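Local coordinates for extracellular ligand-binding receptor (PDB 5ERE), which probably serves as an extracellular sensor, holding ketoleucine in a leucine-binding-protein-like domain and cytosine in a PAS-like sensor domain, at residues 422-427 / 434-439; 379-384 / 453-458; 404-409 / 428-433. One frame throughout, in Å; residues are numbered along the deposited sequence.

Interaction 1. Residues 422-427 / 434-439; sequences VLSQAI and VGIDLE. With CYT (6-aminopyrimidin-2(1H)-one), chain C.
Ser-424 packs its OG 3.6 Å from CB of Asp-437, whose carboxylate stands steeply, about 71°, to the plane of the bound cytosine. The C5-C6 edge of the base lies over one flat face of that carboxylate, with Asp-437 OD2 3.2 Å from cytosine C6. Beside OD2 of that carboxylate comes OE2 of Glu-439; the two oxygens, Asp-437 OD2 and Glu-439 OE2, are 2.5 Å apart, so one acid probably carries a proton. Outside the pair, Ser-454 and Gln-411 hold the two oxygens of Asp-437, while Ser-452 binds OE1 of Glu-439.

Ser-424 also fixes the backbone that carries the aspartate. Its OG, placed between backbone N and carbonyl carbon (chi1 76°), accepts a nearly straight bond from Asp-437 N at 2.8 Å and donates to the Gln-425 carbonyl. Ser-424 N returns a bond to Asp-437 O. On the side of the sheet away from the base, CD1 of Leu-423 presses on CG2 of Ile-436 at 3.6 Å. Paired backbone bonds join Val-422 to Glu-439 and Ile-427 to Gly-435, the register slipping by one residue between them. This antiparallel pairing, with Asp-437 and Glu-439 turned to the base and Leu-423 and Leu-438 to the other face, forms one side of the cytosine pocket in a PAS-like sensor domain of the Cache clan.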
ATOM      1  N   VAL A 422     -13.903   4.069  31.838  1.00 38.91           N
ATOM      2  CA  VAL A 422     -12.935   2.975  31.682  1.00 36.72           C
ATOM      3  C   VAL A 422     -12.866   2.528  30.219  1.00 35.52           C
ATOM      4  O   VAL A 422     -13.817   2.719  29.428  1.00 37.81           O
ATOM      5  CB  VAL A 422     -13.294   1.783  32.585  1.00 42.99           C
ATOM      6  CG1 VAL A 422     -13.212   2.177  34.062  1.00 45.41           C
ATOM      7  CG2 VAL A 422     -14.713   1.231  32.265  1.00 37.35           C
ATOM      8  N   LEU A 423     -11.716   1.973  29.845  1.00 34.81           N
ATOM      9  CA  LEU A 423     -11.554   1.235  28.598  1.00 29.38           C
ATOM     10  C   LEU A 423     -11.168  -0.156  29.022  1.00 41.01           C
ATOM     11  O   LEU A 423     -10.216  -0.303  29.781  1.00 34.52           O
ATOM     12  CB  LEU A 423     -10.488   1.861  27.673  1.00 29.51           C
ATOM     13  CG  LEU A 423     -10.294   1.169  26.307  1.00 31.17           C
ATOM     14  CD1 LEU A 423     -11.549   1.373  25.391  1.00 34.67           C
ATOM     15  CD2 LEU A 423      -9.055   1.632  25.595  1.00 29.73           C
ATOM     16  N   SER A 424     -11.888  -1.181  28.550  1.00 30.85           N
ATOM     17  CA  SER A 424     -11.593  -2.538  29.009  1.00 34.29           C
ATOM     18  C   SER A 424     -10.345  -3.111  28.340  1.00 36.91           C
ATOM     19  O   SER A 424      -9.890  -2.639  27.296  1.00 33.51           O
ATOM     20  CB  SER A 424     -12.784  -3.487  28.756  1.00 34.94           C
ATOM     21  OG  SER A 424     -12.878  -3.841  27.388  1.00 34.01           O
ATOM     22  N   GLN A 425      -9.784  -4.140  28.973  1.00 33.81           N
ATOM     23  CA  GLN A 425      -8.880  -5.064  28.311  1.00 37.74           C
ATOM     24  C   GLN A 425      -9.699  -5.835  27.276  1.00 39.63           C
ATOM     25  O   GLN A 425     -10.904  -5.804  27.341  1.00 34.95           O
ATOM     26  CB  GLN A 425      -8.281  -6.061  29.318  1.00 39.14           C
ATOM     27  CG  GLN A 425      -7.600  -5.482  30.520  1.00 43.21           C
ATOM     28  CD  GLN A 425      -6.331  -4.701  30.172  1.00 54.01           C
ATOM     29  OE1 GLN A 425      -5.753  -4.863  29.088  1.00 54.34           O
ATOM     30  NE2 GLN A 425      -5.896  -3.846  31.091  1.00 61.19           N
ATOM     31  N   ALA A 426      -9.045  -6.558  26.374  1.00 36.49           N
ATOM     32  CA  ALA A 426      -9.743  -7.420  25.409  1.00 38.80           C
ATOM     33  C   ALA A 426     -10.252  -8.697  26.079  1.00 41.57           C
ATOM     34  O   ALA A 426      -9.474  -9.585  26.395  1.00 36.32           O
ATOM     35  CB  ALA A 426      -8.818  -7.754  24.258  1.00 39.06           C
ATOM     36  N   ILE A 427     -11.549  -8.767  26.337  1.00 40.68           N
ATOM     37  CA  ILE A 427     -12.122  -9.851  27.131  1.00 40.52           C
ATOM     38  C   ILE A 427     -13.320 -10.394  26.372  1.00 40.56           C
ATOM     39  O   ILE A 427     -13.806  -9.759  25.442  1.00 41.54           O
ATOM     40  CB  ILE A 427     -12.564  -9.391  28.561  1.00 34.36           C
ATOM     41  CG1 ILE A 427     -13.621  -8.252  28.463  1.00 44.74           C
ATOM     42  CG2 ILE A 427     -11.349  -8.942  29.418  1.00 42.14           C
ATOM     43  CD1 ILE A 427     -14.271  -7.864  29.807  1.00 40.29           C
ATOM     44  N   VAL A 434     -14.198 -11.894  21.712  1.00 37.84           N
ATOM     45  CA  VAL A 434     -13.220 -11.149  22.509  1.00 41.09           C
ATOM     46  C   VAL A 434     -13.187  -9.717  21.968  1.00 38.94           C
ATOM     47  O   VAL A 434     -12.804  -9.492  20.812  1.00 39.09           O
ATOM     48  CB  VAL A 434     -11.843 -11.785  22.431  1.00 35.05           C
ATOM     49  CG1 VAL A 434     -10.828 -11.047  23.248  1.00 40.88           C
ATOM     50  CG2 VAL A 434     -11.923 -13.229  22.918  1.00 39.17           C
ATOM     51  N   GLY A 435     -13.617  -8.766  22.781  1.00 41.28           N
ATOM     52  CA  GLY A 435     -13.672  -7.392  22.323  1.00 45.23           C
ATOM     53  C   GLY A 435     -13.203  -6.405  23.372  1.00 41.19           C
ATOM     54  O   GLY A 435     -12.709  -6.780  24.433  1.00 33.25           O
ATOM     55  N   ILE A 436     -13.400  -5.131  23.055  1.00 34.55           N
ATOM     56  CA  ILE A 436     -12.980  -3.997  23.899  1.00 34.27           C
ATOM     57  C   ILE A 436     -14.152  -3.011  24.059  1.00 24.74           C
ATOM     58  O   ILE A 436     -14.770  -2.632  23.064  1.00 38.93           O
ATOM     59  CB  ILE A 436     -11.756  -3.260  23.299  1.00 41.83           C
ATOM     60  CG1 ILE A 436     -10.530  -4.175  23.327  1.00 39.59           C
ATOM     61  CG2 ILE A 436     -11.453  -1.965  24.086  1.00 35.90           C
ATOM     62  CD1 ILE A 436      -9.398  -3.695  22.442  1.00 41.94           C
ATOM     63  N   ASP A 437     -14.466  -2.723  25.329  1.00 30.03           N
ATOM     64  CA  ASP A 437     -15.588  -1.918  25.815  1.00 37.42           C
ATOM     65  C   ASP A 437     -15.115  -0.557  26.345  1.00 40.13           C
ATOM     66  O   ASP A 437     -14.207  -0.503  27.179  1.00 34.72           O
ATOM     67  CB  ASP A 437     -16.301  -2.704  26.942  1.00 40.60           C
ATOM     68  CG  ASP A 437     -17.556  -1.994  27.480  1.00 43.90           C
ATOM     69  OD1 ASP A 437     -18.155  -1.179  26.764  1.00 50.41           O
ATOM     70  OD2 ASP A 437     -17.952  -2.270  28.632  1.00 47.09           O
ATOM     71  N   LEU A 438     -15.699   0.538  25.861  1.00 33.76           N
ATOM     72  CA  LEU A 438     -15.453   1.863  26.433  1.00 34.74           C
ATOM     73  C   LEU A 438     -16.700   2.315  27.163  1.00 42.62           C
ATOM     74  O   LEU A 438     -17.780   2.394  26.552  1.00 38.16           O
ATOM     75  CB  LEU A 438     -15.063   2.865  25.335  1.00 37.97           C
ATOM     76  CG  LEU A 438     -14.919   4.349  25.698  1.00 43.96           C
ATOM     77  CD1 LEU A 438     -13.958   4.589  26.809  1.00 47.29           C
ATOM     78  CD2 LEU A 438     -14.463   5.097  24.464  1.00 43.73           C
ATOM     79  N   GLU A 439     -16.573   2.581  28.464  1.00 32.83           N
ATOM     80  CA  GLU A 439     -17.731   2.985  29.282  1.00 40.07           C
ATOM     81  C   GLU A 439     -17.551   4.297  30.013  1.00 40.65           C
ATOM     82  O   GLU A 439     -16.473   4.602  30.524  1.00 40.70           O
ATOM     83  CB  GLU A 439     -18.069   1.924  30.319  1.00 42.81           C
ATOM     84  CG  GLU A 439     -18.326   0.525  29.751  1.00 50.41           C
ATOM     85  CD  GLU A 439     -19.636  -0.134  30.234  1.00 54.98           C
ATOM     86  OE1 GLU A 439     -20.477   0.530  30.888  1.00 55.89           O
ATOM     87  OE2 GLU A 439     -19.838  -1.337  29.929  1.00 48.85           O
TER
HETATM   88  N3  CYT C 602     -21.092  -6.398  26.322  1.00 38.76           N
HETATM   89  C4  CYT C 602     -21.299  -5.088  26.192  1.00 48.02           C
HETATM   90  N1  CYT C 602     -19.814  -5.990  28.291  1.00 36.99           N
HETATM   91  C2  CYT C 602     -20.354  -6.888  27.360  1.00 40.44           C
HETATM   92  O2  CYT C 602     -20.118  -8.111  27.480  1.00 35.81           O
HETATM   93  N4  CYT C 602     -22.056  -4.670  25.139  1.00 39.66           N
HETATM   94  C5  CYT C 602     -20.756  -4.148  27.135  1.00 45.24           C
HETATM   95  C6  CYT C 602     -20.029  -4.633  28.156  1.00 42.06           C

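Interaction 2. Residues 379-384 / 453-458; sequences YNCVTV and VSVLTQ. With CYT (6-aminopyrimidin-2(1H)-one), chain C.
Asn-380 and Ser-454, on adjoining antiparallel strands, share a water that reaches the exocyclic amine of the bound cytosine. This water accepts from cytosine N4 at 2.8 Å and donates both to Asn-380 OD1 and, at 2.8 Å, to Ser-454 OG. Apolar groups close in around the same amine: CG1 of Val-382 lies 3.7 Å from cytosine N4, and CD2 of Leu-456 comes almost as near.

One layer back, these four side chains brace each other. CG2 of Val-382 touches CB of Ser-454 at 3.5 Å, and the Asn-380 side chain slants across Leu-456, its OD1 resting 3.8 Å from Leu-456 CB. The asparagine turns CG into the position between its backbone N and carbonyl carbon (chi1 66°), which brings OD1 toward the neighbouring strand; its ND2 is held by Glu-431, and Ser-454 OG by Asp-437.

The backbone sets the spacing. Tyr-379 and Asn-380 both face Leu-456 in a classic beta bulge: Tyr-379 N bonds Leu-456 O at 2.7 Å and Leu-456 N bonds Asn-380 O. Farther along, Ser-454 N bonds Val-382 O, whereas the return bond is long. The Tyr-379 ring stacks on Tyr-398. On the face of the sheet turned away from the base, Cys-381 and Thr-383 rest on helix 362-374, Val-453 and Val-455 on helix 324-357, with strand 390-394 continuing the sheet beyond 379-384.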
ATOM      1  N   TYR A 379     -19.857  -2.345  17.557  1.00 36.22           N
ATOM      2  CA  TYR A 379     -20.655  -3.513  17.353  1.00 39.32           C
ATOM      3  C   TYR A 379     -22.030  -3.264  17.970  1.00 37.05           C
ATOM      4  O   TYR A 379     -23.045  -3.557  17.360  1.00 41.53           O
ATOM      5  CB  TYR A 379     -19.976  -4.712  17.995  1.00 38.36           C
ATOM      6  CG  TYR A 379     -20.741  -5.984  17.820  1.00 33.78           C
ATOM      7  CD1 TYR A 379     -20.621  -6.720  16.658  1.00 32.72           C
ATOM      8  CD2 TYR A 379     -21.587  -6.447  18.808  1.00 37.30           C
ATOM      9  CE1 TYR A 379     -21.289  -7.908  16.492  1.00 41.41           C
ATOM     10  CE2 TYR A 379     -22.280  -7.645  18.645  1.00 38.87           C
ATOM     11  CZ  TYR A 379     -22.112  -8.368  17.487  1.00 40.92           C
ATOM     12  OH  TYR A 379     -22.793  -9.540  17.314  1.00 45.54           O
ATOM     13  N   ASN A 380     -22.051  -2.739  19.199  1.00 37.01           N
ATOM     14  CA  ASN A 380     -23.288  -2.189  19.745  1.00 37.79           C
ATOM     15  C   ASN A 380     -23.046  -1.247  20.915  1.00 41.43           C
ATOM     16  O   ASN A 380     -21.907  -1.013  21.321  1.00 35.56           O
ATOM     17  CB  ASN A 380     -24.277  -3.299  20.147  1.00 40.91           C
ATOM     18  CG  ASN A 380     -23.803  -4.175  21.306  1.00 44.85           C
ATOM     19  OD1 ASN A 380     -23.002  -3.781  22.130  1.00 43.09           O
ATOM     20  ND2 ASN A 380     -24.360  -5.370  21.384  1.00 41.35           N
ATOM     21  N   CYS A 381     -24.140  -0.719  21.444  1.00 37.14           N
ATOM     22  CA  CYS A 381     -24.129   0.202  22.567  1.00 36.62           C
ATOM     23  C   CYS A 381     -25.153  -0.231  23.593  1.00 40.87           C
ATOM     24  O   CYS A 381     -26.281  -0.608  23.253  1.00 42.62           O
ATOM     25  CB  CYS A 381     -24.423   1.649  22.109  1.00 34.17           C
ATOM     26  SG  CYS A 381     -23.350   2.303  20.814  1.00 43.65           S
ATOM     27  N   VAL A 382     -24.762  -0.177  24.857  1.00 41.68           N
ATOM     28  CA  VAL A 382     -25.653  -0.551  25.933  1.00 34.71           C
ATOM     29  C   VAL A 382     -25.637   0.444  27.066  1.00 38.61           C
ATOM     30  O   VAL A 382     -24.698   1.258  27.223  1.00 38.63           O
ATOM     31  CB  VAL A 382     -25.313  -1.928  26.506  1.00 38.08           C
ATOM     32  CG1 VAL A 382     -25.376  -2.994  25.439  1.00 43.39           C
ATOM     33  CG2 VAL A 382     -23.931  -1.914  27.174  1.00 42.37           C
ATOM     34  N   THR A 383     -26.684   0.367  27.873  1.00 41.58           N
ATOM     35  CA  THR A 383     -26.665   0.962  29.189  1.00 45.56           C
ATOM     36  C   THR A 383     -26.690  -0.176  30.177  1.00 47.37           C
ATOM     37  O   THR A 383     -27.214  -1.250  29.877  1.00 40.22           O
ATOM     38  CB  THR A 383     -27.839   1.926  29.431  1.00 44.62           C
ATOM     39  OG1 THR A 383     -29.081   1.263  29.174  1.00 49.07           O
ATOM     40  CG2 THR A 383     -27.683   3.132  28.539  1.00 44.79           C
ATOM     41  N   VAL A 384     -26.095   0.095  31.338  1.00 44.36           N
ATOM     42  CA  VAL A 384     -25.825  -0.871  32.401  1.00 48.05           C
ATOM     43  C   VAL A 384     -26.157  -0.210  33.741  1.00 50.99           C
ATOM     44  O   VAL A 384     -25.614   0.853  34.049  1.00 46.03           O
ATOM     45  CB  VAL A 384     -24.337  -1.315  32.408  1.00 54.03           C
ATOM     46  CG1 VAL A 384     -24.079  -2.362  33.493  1.00 54.54           C
ATOM     47  CG2 VAL A 384     -23.927  -1.847  31.045  1.00 49.95           C
ATOM     48  N   VAL A 453     -22.850   3.887  30.416  1.00 38.13           N
ATOM     49  CA  VAL A 453     -23.144   3.746  29.013  1.00 43.30           C
ATOM     50  C   VAL A 453     -21.879   3.311  28.298  1.00 38.18           C
ATOM     51  O   VAL A 453     -20.766   3.778  28.611  1.00 42.68           O
ATOM     52  CB  VAL A 453     -23.740   5.072  28.433  1.00 37.05           C
ATOM     53  CG1 VAL A 453     -22.778   6.241  28.599  1.00 37.00           C
ATOM     54  CG2 VAL A 453     -24.133   4.913  26.974  1.00 42.16           C
ATOM     55  N   SER A 454     -22.065   2.379  27.360  1.00 41.88           N
ATOM     56  CA  SER A 454     -20.981   1.621  26.695  1.00 44.24           C
ATOM     57  C   SER A 454     -20.979   1.644  25.155  1.00 44.09           C
ATOM     58  O   SER A 454     -22.041   1.659  24.520  1.00 39.99           O
ATOM     59  CB  SER A 454     -21.064   0.169  27.147  1.00 43.15           C
ATOM     60  OG  SER A 454     -20.412  -0.726  26.253  1.00 45.81           O
ATOM     61  N   VAL A 455     -19.787   1.695  24.562  1.00 37.19           N
ATOM     62  CA  VAL A 455     -19.585   1.292  23.165  1.00 37.18           C
ATOM     63  C   VAL A 455     -18.688   0.078  23.201  1.00 42.70           C
ATOM     64  O   VAL A 455     -17.604   0.152  23.747  1.00 30.53           O
ATOM     65  CB  VAL A 455     -18.926   2.375  22.276  1.00 40.27           C
ATOM     66  CG1 VAL A 455     -18.582   1.824  20.891  1.00 34.21           C
ATOM     67  CG2 VAL A 455     -19.872   3.571  22.099  1.00 54.22           C
ATOM     68  N   LEU A 456     -19.179  -1.022  22.633  1.00 33.83           N
ATOM     69  CA  LEU A 456     -18.391  -2.215  22.407  1.00 35.24           C
ATOM     70  C   LEU A 456     -17.883  -2.211  20.956  1.00 35.09           C
ATOM     71  O   LEU A 456     -18.659  -2.073  20.007  1.00 29.79           O
ATOM     72  CB  LEU A 456     -19.245  -3.464  22.710  1.00 31.71           C
ATOM     73  CG  LEU A 456     -18.711  -4.796  22.204  1.00 38.94           C
ATOM     74  CD1 LEU A 456     -17.410  -5.153  22.877  1.00 39.14           C
ATOM     75  CD2 LEU A 456     -19.758  -5.923  22.423  1.00 29.93           C
ATOM     76  N   THR A 457     -16.577  -2.351  20.767  1.00 26.55           N
ATOM     77  CA  THR A 457     -16.009  -2.293  19.410  1.00 32.03           C
ATOM     78  C   THR A 457     -16.219  -3.633  18.657  1.00 36.45           C
ATOM     79  O   THR A 457     -16.458  -4.651  19.266  1.00 36.18           O
ATOM     80  CB  THR A 457     -14.506  -1.943  19.432  1.00 33.93           C
ATOM     81  OG1 THR A 457     -13.827  -2.896  20.244  1.00 35.07           O
ATOM     82  CG2 THR A 457     -14.265  -0.554  20.002  1.00 44.63           C
ATOM     83  N   GLN A 458     -16.140  -3.581  17.333  1.00 34.06           N
ATOM     84  CA  GLN A 458     -16.229  -4.736  16.438  1.00 32.95           C
ATOM     85  C   GLN A 458     -15.158  -5.775  16.752  1.00 32.26           C
ATOM     86  O   GLN A 458     -14.125  -5.389  17.256  1.00 32.71           O
ATOM     87  CB  GLN A 458     -16.031  -4.279  14.998  1.00 35.99           C
ATOM     88  CG  GLN A 458     -17.168  -3.433  14.403  1.00 41.96           C
ATOM     89  CD  GLN A 458     -18.288  -4.281  13.806  1.00 53.34           C
ATOM     90  OE1 GLN A 458     -18.045  -5.384  13.309  1.00 55.88           O
ATOM     91  NE2 GLN A 458     -19.522  -3.762  13.837  1.00 57.25           N
TER
HETATM   92  N3  CYT C 602     -21.092  -6.398  26.322  1.00 38.76           N
HETATM   93  C4  CYT C 602     -21.299  -5.088  26.192  1.00 48.02           C
HETATM   94  N1  CYT C 602     -19.814  -5.990  28.291  1.00 36.99           N
HETATM   95  C2  CYT C 602     -20.354  -6.888  27.360  1.00 40.44           C
HETATM   96  O2  CYT C 602     -20.118  -8.111  27.480  1.00 35.81           O
HETATM   97  N4  CYT C 602     -22.056  -4.670  25.139  1.00 39.66           N
HETATM   98  C5  CYT C 602     -20.756  -4.148  27.135  1.00 45.24           C
HETATM   99  C6  CYT C 602     -20.029  -4.633  28.156  1.00 42.06           C
HETATM  100  O   HOH W   1     -21.988  -1.964  24.329  1.00 36.93           O

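Interaction 3. Residues 404-409 / 428-433; sequences EDISGQ and KMVEGF. With CYT (6-aminopyrimidin-2(1H)-one), chain C.
Gln-409 and Met-429, selenomethionine in this crystal, come within 4.0 Å of each other (OE1 to SE) where both reach the cytosine, one at its edge and the other over its face. The Gln-409 amide lies close to the plane of the base, turned by only about 23°. Its NE2 donates to cytosine O2 in a nearly straight bond of 2.9 Å, and its OE1 sits 2.7 Å from cytosine N1. SE of Met-429 lies over one face, 3.4 Å from cytosine C2, brought there by a side chain that bends at chi2 (-70°). Ile-406 covers the opposite face with CD1, 3.6 Å from cytosine C6. Its CG2 branch meets CG1 of Val-430, the two side chains crossing at about a right angle. Val-430 CG1 also rests against the acid end of Glu-404, which slides past it in the opposite direction.

Both segments are loops shaped by type I turns, Ile-406 to Gln-409 and Met-429 to Gly-432, and they form two walls of the pocket in this PAS-like sensor domain. An Asx turn at Asp-405 shapes the first loop, and Gln-409 occupies the N-cap position of helix 410-418. From the second turn, Val-430 N gives cytosine O2 its second donor, at 3.0 Å. Gln-411 NE2 binds Gln-409 OE1 and so limits rotation of the amide. A leucine in place of Gln-409 would probably deprive cytosine O2 of one of its two donors and leave Gln-411 without this acceptor. Glu-431 takes the base from another edge with both oxygens: OE1 receives cytosine N3 at 2.7 Å and OE2 receives N4, the carboxylate being twisted some 37° from the ring plane.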
ATOM      1  N   GLU A 404     -28.422  -9.418  30.955  1.00 53.99           N
ATOM      2  CA  GLU A 404     -27.150 -10.061  31.248  1.00 55.21           C
ATOM      3  C   GLU A 404     -26.378  -9.361  32.386  1.00 55.53           C
ATOM      4  O   GLU A 404     -26.239  -8.136  32.402  1.00 52.91           O
ATOM      5  CB  GLU A 404     -26.300 -10.128  29.982  1.00 59.74           C
ATOM      6  CG  GLU A 404     -26.748 -11.216  28.998  1.00 66.54           C
ATOM      7  CD  GLU A 404     -26.155 -12.583  29.303  1.00 66.02           C
ATOM      8  OE1 GLU A 404     -25.426 -12.718  30.312  1.00 70.91           O
ATOM      9  OE2 GLU A 404     -26.413 -13.523  28.529  1.00 70.04           O
ATOM     10  N   ASP A 405     -25.902 -10.166  33.338  1.00 52.25           N
ATOM     11  CA  ASP A 405     -25.080  -9.701  34.470  1.00 64.52           C
ATOM     12  C   ASP A 405     -23.622  -9.637  34.047  1.00 55.77           C
ATOM     13  O   ASP A 405     -23.006 -10.676  33.816  1.00 52.51           O
ATOM     14  CB  ASP A 405     -25.253 -10.646  35.677  1.00 67.72           C
ATOM     15  CG  ASP A 405     -24.359 -10.303  36.881  1.00 62.51           C
ATOM     16  OD1 ASP A 405     -23.692  -9.235  36.953  1.00 54.64           O
ATOM     17  OD2 ASP A 405     -24.346 -11.142  37.802  1.00 67.50           O
ATOM     18  N   ILE A 406     -23.082  -8.424  33.926  1.00 55.56           N
ATOM     19  CA  ILE A 406     -21.665  -8.234  33.574  1.00 57.97           C
ATOM     20  C   ILE A 406     -20.918  -7.551  34.734  1.00 52.38           C
ATOM     21  O   ILE A 406     -19.897  -6.876  34.527  1.00 46.09           O
ATOM     22  CB  ILE A 406     -21.530  -7.412  32.256  1.00 46.82           C
ATOM     23  CG1 ILE A 406     -22.076  -5.988  32.445  1.00 47.62           C
ATOM     24  CG2 ILE A 406     -22.297  -8.125  31.103  1.00 43.88           C
ATOM     25  CD1 ILE A 406     -21.808  -5.072  31.291  1.00 41.54           C
ATOM     26  N   SER A 407     -21.439  -7.722  35.951  1.00 50.56           N
ATOM     27  CA  SER A 407     -20.880  -7.062  37.138  1.00 54.03           C
ATOM     28  C   SER A 407     -19.474  -7.586  37.502  1.00 46.00           C
ATOM     29  O   SER A 407     -18.762  -6.947  38.272  1.00 56.41           O
ATOM     30  CB  SER A 407     -21.812  -7.225  38.347  1.00 53.20           C
ATOM     31  OG  SER A 407     -21.903  -8.573  38.752  1.00 52.92           O
ATOM     32  N   GLY A 408     -19.104  -8.732  36.929  1.00 43.65           N
ATOM     33  CA  GLY A 408     -17.816  -9.377  37.153  1.00 44.49           C
ATOM     34  C   GLY A 408     -16.787  -9.063  36.072  1.00 46.18           C
ATOM     35  O   GLY A 408     -15.648  -9.497  36.156  1.00 43.08           O
ATOM     36  N   GLN A 409     -17.167  -8.291  35.055  1.00 42.86           N
ATOM     37  CA  GLN A 409     -16.205  -7.912  34.025  1.00 43.17           C
ATOM     38  C   GLN A 409     -15.218  -6.878  34.610  1.00 37.10           C
ATOM     39  O   GLN A 409     -15.605  -5.955  35.331  1.00 47.12           O
ATOM     40  CB  GLN A 409     -16.921  -7.384  32.771  1.00 43.43           C
ATOM     41  CG  GLN A 409     -17.708  -8.484  32.038  1.00 36.01           C
ATOM     42  CD  GLN A 409     -18.307  -8.056  30.688  1.00 40.38           C
ATOM     43  OE1 GLN A 409     -18.149  -6.918  30.231  1.00 43.44           O
ATOM     44  NE2 GLN A 409     -19.026  -8.974  30.066  1.00 47.74           N
ATOM     45  N   LYS A 428     -13.784 -11.571  26.766  1.00 37.23           N
ATOM     46  CA  LYS A 428     -14.956 -12.195  26.132  1.00 44.79           C
ATOM     47  C   LYS A 428     -16.233 -11.453  26.541  1.00 42.64           C
ATOM     48  O   LYS A 428     -16.533 -11.265  27.720  1.00 39.75           O
ATOM     49  CB  LYS A 428     -15.036 -13.685  26.497  1.00 47.10           C
ATOM     50  CG  LYS A 428     -16.194 -14.462  25.829  1.00 60.08           C
ATOM     51  CD  LYS A 428     -15.951 -14.751  24.342  1.00 62.88           C
ATOM     52  CE  LYS A 428     -17.085 -15.589  23.739  1.00 72.01           C
ATOM     53  NZ  LYS A 428     -17.105 -17.014  24.209  1.00 80.22           N
HETATM   54  N   MSE A 429     -16.970 -10.995  25.544  1.00 40.73           N
HETATM   55  CA  MSE A 429     -18.190 -10.241  25.777  1.00 41.70           C
HETATM   56  C   MSE A 429     -19.415 -11.185  25.669  1.00 45.51           C
HETATM   57  O   MSE A 429     -19.317 -12.220  25.016  1.00 45.88           O
HETATM   58  CB  MSE A 429     -18.274  -9.107  24.762  1.00 36.00           C
HETATM   59  CG  MSE A 429     -17.083  -8.162  24.787  1.00 43.46           C
HETATM   60 SE   MSE A 429     -17.083  -7.088  26.430  0.80 55.21          SE
HETATM   61  CE  MSE A 429     -15.335  -6.196  26.204  1.00 52.71           C
ATOM     62  N   VAL A 430     -20.552 -10.826  26.279  1.00 46.60           N
ATOM     63  CA  VAL A 430     -21.770 -11.668  26.183  1.00 51.14           C
ATOM     64  C   VAL A 430     -22.223 -11.834  24.746  1.00 52.03           C
ATOM     65  O   VAL A 430     -22.932 -12.796  24.416  1.00 50.37           O
ATOM     66  CB  VAL A 430     -22.971 -11.108  27.002  1.00 47.50           C
ATOM     67  CG1 VAL A 430     -22.697 -11.178  28.483  1.00 52.68           C
ATOM     68  CG2 VAL A 430     -23.335  -9.691  26.583  1.00 50.63           C
ATOM     69  N   GLU A 431     -21.817 -10.885  23.897  1.00 44.30           N
ATOM     70  CA  GLU A 431     -22.154 -10.912  22.481  1.00 48.72           C
ATOM     71  C   GLU A 431     -21.488 -12.055  21.710  1.00 44.19           C
ATOM     72  O   GLU A 431     -21.871 -12.318  20.574  1.00 43.28           O
ATOM     73  CB  GLU A 431     -21.786  -9.571  21.835  1.00 43.92           C
ATOM     74  CG  GLU A 431     -22.711  -8.438  22.221  1.00 42.19           C
ATOM     75  CD  GLU A 431     -22.438  -7.780  23.554  1.00 41.31           C
ATOM     76  OE1 GLU A 431     -21.481  -8.154  24.304  1.00 46.89           O
ATOM     77  OE2 GLU A 431     -23.217  -6.857  23.863  1.00 40.70           O
ATOM     78  N   GLY A 432     -20.495 -12.709  22.327  1.00 44.78           N
ATOM     79  CA  GLY A 432     -19.871 -13.903  21.775  1.00 47.68           C
ATOM     80  C   GLY A 432     -18.480 -13.779  21.173  1.00 46.20           C
ATOM     81  O   GLY A 432     -18.071 -14.643  20.400  1.00 44.86           O
ATOM     82  N   PHE A 433     -17.747 -12.716  21.493  1.00 46.86           N
ATOM     83  CA  PHE A 433     -16.395 -12.573  20.960  1.00 44.46           C
ATOM     84  C   PHE A 433     -15.502 -11.791  21.924  1.00 42.60           C
ATOM     85  O   PHE A 433     -15.988 -11.135  22.856  1.00 40.20           O
ATOM     86  CB  PHE A 433     -16.439 -11.920  19.566  1.00 40.46           C
ATOM     87  CG  PHE A 433     -16.961 -10.485  19.557  1.00 38.12           C
ATOM     88  CD1 PHE A 433     -16.089  -9.408  19.798  1.00 41.44           C
ATOM     89  CD2 PHE A 433     -18.300 -10.214  19.336  1.00 39.31           C
ATOM     90  CE1 PHE A 433     -16.549  -8.088  19.791  1.00 37.69           C
ATOM     91  CE2 PHE A 433     -18.773  -8.882  19.332  1.00 41.80           C
ATOM     92  CZ  PHE A 433     -17.895  -7.828  19.565  1.00 44.64           C
TER
HETATM   93  N3  CYT C 602     -21.092  -6.398  26.322  1.00 38.76           N
HETATM   94  C4  CYT C 602     -21.299  -5.088  26.192  1.00 48.02           C
HETATM   95  N1  CYT C 602     -19.814  -5.990  28.291  1.00 36.99           N
HETATM   96  C2  CYT C 602     -20.354  -6.888  27.360  1.00 40.44           C
HETATM   97  O2  CYT C 602     -20.118  -8.111  27.480  1.00 35.81           O
HETATM   98  N4  CYT C 602     -22.056  -4.670  25.139  1.00 39.66           N
HETATM   99  C5  CYT C 602     -20.756  -4.148  27.135  1.00 45.24           C
HETATM  100  C6  CYT C 602     -20.029  -4.633  28.156  1.00 42.06           C

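In the fold
All three contacts fall within the Cache-family sensor range, residues 338-459, and all touch the same cytosine. Their centres are about 10 Å apart for interactions 1 and 2 and for 1 and 3, and about 11 Å for 2 and 3. Interactions 1 and 2 belong to one antiparallel sheet, joined through the neighbouring strands 434-443 and 449-457, whereas interaction 3 is made by loops. Along the chain the segments run 379-384, 404-409, 422-427, 428-433, 434-439 and 453-458: interaction 2 encloses the other two, whose segments alternate. The pocket is thus assembled from sheet and loops together, apart from the ketoleucine site in the periplasmic-binding-protein domain.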